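Local structure of Slr0280 protein (Synechocystis sp., 5H3K) at residues Gln431-Gln443 and Ile470-Asn482. The protein is of unknown function but may act as a phosphodiester glycosidase resembling the enzyme that removes N-acetylglucosamine to uncover mannose 6-phosphate. Sequence-based numbering, arbitrary orientation.
Sequences QVYVVQNSQVTAQ and IPAGVLAVGTTLN
Ile470 meets the Tyr433 ring obliquely: its CD1 methyl lies 3.7 Å from Tyr433 CE2. After the type II turn from Pro471 to Val474, the side chain of Leu475 crosses that of Tyr433 at about a right angle. Its CD1 sits over one face in a CH-pi contact, 3.8 Å from the centroid of the Tyr433 ring and 15° off the normal, and its CB packs 3.6 Å from Tyr433 CD1, with CE1 almost as close. Tyr433 points toward the loop, and its chi1 of -58°, with CG anti to the carbonyl carbon, sets where on that side its ring lies. Val440 CG1 lies 3.6 Å from Leu475 O. Strands 430-436 and 439-446 form a beta hairpin, closed by a type I' turn from Gln436 to Gln439, and the loop leading into strand 481-488 runs along its second arm. A second type II turn, from Ala476 to Thr479, has Ala476 O gripped by the N and OG1 of Thr479, both from the same face of its plane. Within it, Val477 lays its methyls against Thr441 O, and Gly478 N bonds to Val440 O at 2.8 Å. Thr479 O accepts Val440 N at 2.9 Å. Thr480 forms a single beta bridge with Gln439. Leu481 N gives a 2.7 Å bond to Ser438 O, and its CD1 methyl reaches inward to Val435 CG2 and Val440 CG2.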
loop_
_atom_site.group_PDB
_atom_site.type_symbol
_atom_site.label_atom_id
_atom_site.label_comp_id
_atom_site.label_asym_id
_atom_site.label_seq_id
_atom_site.Cartn_x
_atom_site.Cartn_y
_atom_site.Cartn_z
ATOM N N GLN A 431 -1.227 -18.734 31.372
ATOM C CA GLN A 431 -0.616 -18.181 32.578
ATOM C C GLN A 431 0.155 -16.929 32.181
ATOM O O GLN A 431 0.876 -16.943 31.177
ATOM C CB GLN A 431 0.348 -19.188 33.203
ATOM C CG GLN A 431 -0.319 -20.238 34.079
ATOM C CD GLN A 431 -0.920 -19.646 35.347
ATOM O OE1 GLN A 431 -0.231 -18.995 36.136
ATOM N NE2 GLN A 431 -2.209 -19.867 35.542
ATOM N N VAL A 432 0.015 -15.853 32.950
ATOM C CA VAL A 432 0.791 -14.646 32.669
ATOM C C VAL A 432 1.764 -14.328 33.798
ATOM O O VAL A 432 1.416 -14.436 34.981
ATOM C CB VAL A 432 -0.106 -13.414 32.355
ATOM C CG1 VAL A 432 -1.048 -13.108 33.509
ATOM C CG2 VAL A 432 0.758 -12.173 32.012
ATOM N N TYR A 433 2.984 -13.943 33.421
ATOM C CA TYR A 433 3.973 -13.448 34.370
ATOM C C TYR A 433 4.262 -12.005 34.017
ATOM O O TYR A 433 4.655 -11.705 32.878
ATOM C CB TYR A 433 5.255 -14.280 34.296
ATOM C CG TYR A 433 5.018 -15.751 34.558
ATOM C CD1 TYR A 433 5.265 -16.305 35.810
ATOM C CD2 TYR A 433 4.529 -16.589 33.560
ATOM C CE1 TYR A 433 5.039 -17.661 36.053
ATOM C CE2 TYR A 433 4.296 -17.943 33.793
ATOM C CZ TYR A 433 4.555 -18.470 35.040
ATOM O OH TYR A 433 4.331 -19.810 35.256
ATOM N N VAL A 434 4.043 -11.113 34.979
ATOM C CA VAL A 434 4.270 -9.691 34.768
ATOM C C VAL A 434 5.725 -9.359 35.089
ATOM O O VAL A 434 6.226 -9.704 36.165
ATOM C CB VAL A 434 3.332 -8.831 35.638
ATOM C CG1 VAL A 434 3.537 -7.360 35.333
ATOM C CG2 VAL A 434 1.884 -9.225 35.403
ATOM N N VAL A 435 6.408 -8.709 34.149
ATOM C CA VAL A 435 7.802 -8.311 34.339
ATOM C C VAL A 435 7.898 -6.786 34.323
ATOM O O VAL A 435 7.371 -6.127 33.421
ATOM C CB VAL A 435 8.725 -8.929 33.262
ATOM C CG1 VAL A 435 10.176 -8.556 33.530
ATOM C CG2 VAL A 435 8.563 -10.449 33.226
ATOM N N GLN A 436 8.529 -6.220 35.348
ATOM C CA GLN A 436 8.741 -4.779 35.419
ATOM C C GLN A 436 10.180 -4.534 35.790
ATOM O O GLN A 436 10.666 -5.097 36.762
ATOM C CB GLN A 436 7.828 -4.139 36.463
ATOM C CG GLN A 436 6.351 -4.273 36.175
ATOM C CD GLN A 436 5.484 -3.628 37.243
ATOM O OE1 GLN A 436 4.936 -4.309 38.117
ATOM N NE2 GLN A 436 5.351 -2.309 37.175
ATOM N N ASN A 437 10.873 -3.726 34.997
ATOM C CA ASN A 437 12.280 -3.434 35.244
ATOM C C ASN A 437 13.098 -4.706 35.458
ATOM O O ASN A 437 13.873 -4.809 36.416
ATOM C CB ASN A 437 12.443 -2.494 36.442
ATOM C CG ASN A 437 13.787 -1.802 36.446
ATOM O OD1 ASN A 437 14.330 -1.478 35.386
ATOM N ND2 ASN A 437 14.345 -1.588 37.635
ATOM N N SER A 438 12.890 -5.676 34.570
ATOM C CA SER A 438 13.640 -6.939 34.570
ATOM C C SER A 438 13.386 -7.875 35.758
ATOM O O SER A 438 14.142 -8.823 35.961
ATOM C CB SER A 438 15.147 -6.695 34.420
ATOM O OG SER A 438 15.445 -6.018 33.209
ATOM N N GLN A 439 12.333 -7.624 36.528
ATOM C CA GLN A 439 11.965 -8.530 37.619
ATOM C C GLN A 439 10.517 -8.977 37.523
ATOM O O GLN A 439 9.634 -8.177 37.215
ATOM C CB GLN A 439 12.179 -7.871 38.993
ATOM C CG GLN A 439 13.617 -7.730 39.416
ATOM C CD GLN A 439 13.754 -7.220 40.839
ATOM O OE1 GLN A 439 13.838 -8.001 41.785
ATOM N NE2 GLN A 439 13.770 -5.905 40.993
ATOM N N VAL A 440 10.270 -10.254 37.810
ATOM C CA VAL A 440 8.911 -10.766 37.899
ATOM C C VAL A 440 8.212 -10.123 39.094
ATOM O O VAL A 440 8.752 -10.112 40.211
ATOM C CB VAL A 440 8.880 -12.296 38.057
ATOM C CG1 VAL A 440 7.453 -12.778 38.153
ATOM C CG2 VAL A 440 9.597 -12.980 36.885
ATOM N N THR A 441 7.025 -9.573 38.862
ATOM C CA THR A 441 6.307 -8.889 39.924
ATOM C C THR A 441 4.967 -9.552 40.255
ATOM O O THR A 441 4.420 -9.340 41.338
ATOM C CB THR A 441 6.093 -7.418 39.573
ATOM O OG1 THR A 441 5.519 -6.747 40.698
ATOM C CG2 THR A 441 5.163 -7.309 38.397
ATOM N N ALA A 442 4.440 -10.356 39.333
ATOM C CA ALA A 442 3.161 -11.029 39.548
ATOM C C ALA A 442 2.982 -12.218 38.611
ATOM O O ALA A 442 3.640 -12.295 37.574
ATOM C CB ALA A 442 2.004 -10.033 39.390
ATOM N N GLN A 443 2.119 -13.154 38.999
ATOM C CA GLN A 443 1.696 -14.254 38.131
ATOM C C GLN A 443 0.190 -14.418 38.300
ATOM O O GLN A 443 -0.308 -14.382 39.430
ATOM C CB GLN A 443 2.404 -15.567 38.490
ATOM C CG GLN A 443 1.799 -16.813 37.821
ATOM C CD GLN A 443 2.491 -18.113 38.224
ATOM O OE1 GLN A 443 3.408 -18.113 39.045
ATOM N NE2 GLN A 443 2.047 -19.231 37.643
ATOM N N ILE A 470 6.062 -23.747 31.167
ATOM C CA ILE A 470 6.989 -23.185 32.148
ATOM C C ILE A 470 6.919 -23.971 33.452
ATOM O O ILE A 470 5.896 -23.941 34.139
ATOM C CB ILE A 470 6.708 -21.679 32.426
ATOM C CG1 ILE A 470 6.824 -20.861 31.133
ATOM C CG2 ILE A 470 7.686 -21.136 33.460
ATOM C CD1 ILE A 470 6.609 -19.361 31.312
ATOM N N PRO A 471 8.011 -24.679 33.788
ATOM C CA PRO A 471 8.101 -25.487 35.012
ATOM C C PRO A 471 7.834 -24.629 36.238
ATOM O O PRO A 471 8.193 -23.447 36.250
ATOM C CB PRO A 471 9.559 -25.955 35.019
ATOM C CG PRO A 471 10.006 -25.880 33.590
ATOM C CD PRO A 471 9.265 -24.698 33.013
ATOM N N ALA A 472 7.211 -25.211 37.259
ATOM C CA ALA A 472 6.867 -24.467 38.465
ATOM C C ALA A 472 8.100 -23.918 39.177
ATOM O O ALA A 472 9.162 -24.553 39.205
ATOM C CB ALA A 472 6.039 -25.327 39.414
ATOM N N GLY A 473 7.953 -22.715 39.722
ATOM C CA GLY A 473 8.984 -22.116 40.548
ATOM C C GLY A 473 10.097 -21.411 39.798
ATOM O O GLY A 473 10.901 -20.710 40.413
ATOM N N VAL A 474 10.151 -21.589 38.479
ATOM C CA VAL A 474 11.198 -20.978 37.661
ATOM C C VAL A 474 11.078 -19.450 37.635
ATOM O O VAL A 474 12.085 -18.737 37.681
ATOM C CB VAL A 474 11.170 -21.552 36.222
ATOM C CG1 VAL A 474 12.149 -20.823 35.320
ATOM C CG2 VAL A 474 11.495 -23.040 36.248
ATOM N N LEU A 475 9.845 -18.958 37.566
ATOM C CA LEU A 475 9.589 -17.513 37.529
ATOM C C LEU A 475 8.918 -16.994 38.797
ATOM O O LEU A 475 7.860 -16.355 38.733
ATOM C CB LEU A 475 8.722 -17.154 36.321
ATOM C CG LEU A 475 9.340 -17.436 34.951
ATOM C CD1 LEU A 475 8.409 -16.953 33.835
ATOM C CD2 LEU A 475 10.704 -16.795 34.837
ATOM N N ALA A 476 9.533 -17.253 39.947
ATOM C CA ALA A 476 9.016 -16.734 41.215
ATOM C C ALA A 476 9.007 -15.202 41.234
ATOM O O ALA A 476 9.876 -14.564 40.632
ATOM C CB ALA A 476 9.840 -17.272 42.375
ATOM N N VAL A 477 8.035 -14.616 41.930
ATOM C CA VAL A 477 8.013 -13.164 42.149
ATOM C C VAL A 477 9.356 -12.707 42.739
ATOM O O VAL A 477 9.843 -13.276 43.732
ATOM C CB VAL A 477 6.829 -12.750 43.072
ATOM C CG1 VAL A 477 6.891 -11.264 43.431
ATOM C CG2 VAL A 477 5.493 -13.090 42.409
ATOM N N GLY A 478 9.975 -11.717 42.102
ATOM C CA GLY A 478 11.272 -11.232 42.543
ATOM C C GLY A 478 12.422 -11.691 41.671
ATOM O O GLY A 478 13.520 -11.121 41.735
ATOM N N THR A 479 12.187 -12.721 40.856
ATOM C CA THR A 479 13.238 -13.234 39.969
ATOM C C THR A 479 13.668 -12.176 38.941
ATOM O O THR A 479 12.821 -11.490 38.340
ATOM C CB THR A 479 12.782 -14.523 39.234
ATOM O OG1 THR A 479 12.333 -15.480 40.201
ATOM C CG2 THR A 479 13.930 -15.136 38.438
ATOM N N THR A 480 14.978 -12.041 38.755
ATOM C CA THR A 480 15.553 -11.133 37.759
ATOM C C THR A 480 15.670 -11.857 36.410
ATOM O O THR A 480 16.006 -13.036 36.377
ATOM C CB THR A 480 16.936 -10.626 38.230
ATOM O OG1 THR A 480 16.750 -9.700 39.310
ATOM C CG2 THR A 480 17.675 -9.911 37.111
ATOM N N LEU A 481 15.372 -11.164 35.304
ATOM C CA LEU A 481 15.379 -11.804 33.983
ATOM C C LEU A 481 16.199 -11.024 32.969
ATOM O O LEU A 481 16.198 -9.789 32.958
ATOM C CB LEU A 481 13.955 -11.973 33.434
ATOM C CG LEU A 481 12.930 -12.766 34.237
ATOM C CD1 LEU A 481 11.566 -12.675 33.566
ATOM C CD2 LEU A 481 13.351 -14.219 34.364
ATOM N N ASN A 482 16.907 -11.757 32.120
ATOM C CA ASN A 482 17.505 -11.182 30.928
ATOM C C ASN A 482 16.897 -11.843 29.699
ATOM O O ASN A 482 16.716 -13.056 29.673
ATOM C CB ASN A 482 19.022 -11.380 30.927
ATOM C CG ASN A 482 19.642 -11.094 29.575
ATOM O OD1 ASN A 482 19.973 -12.015 28.824
ATOM N ND2 ASN A 482 19.787 -9.809 29.246
#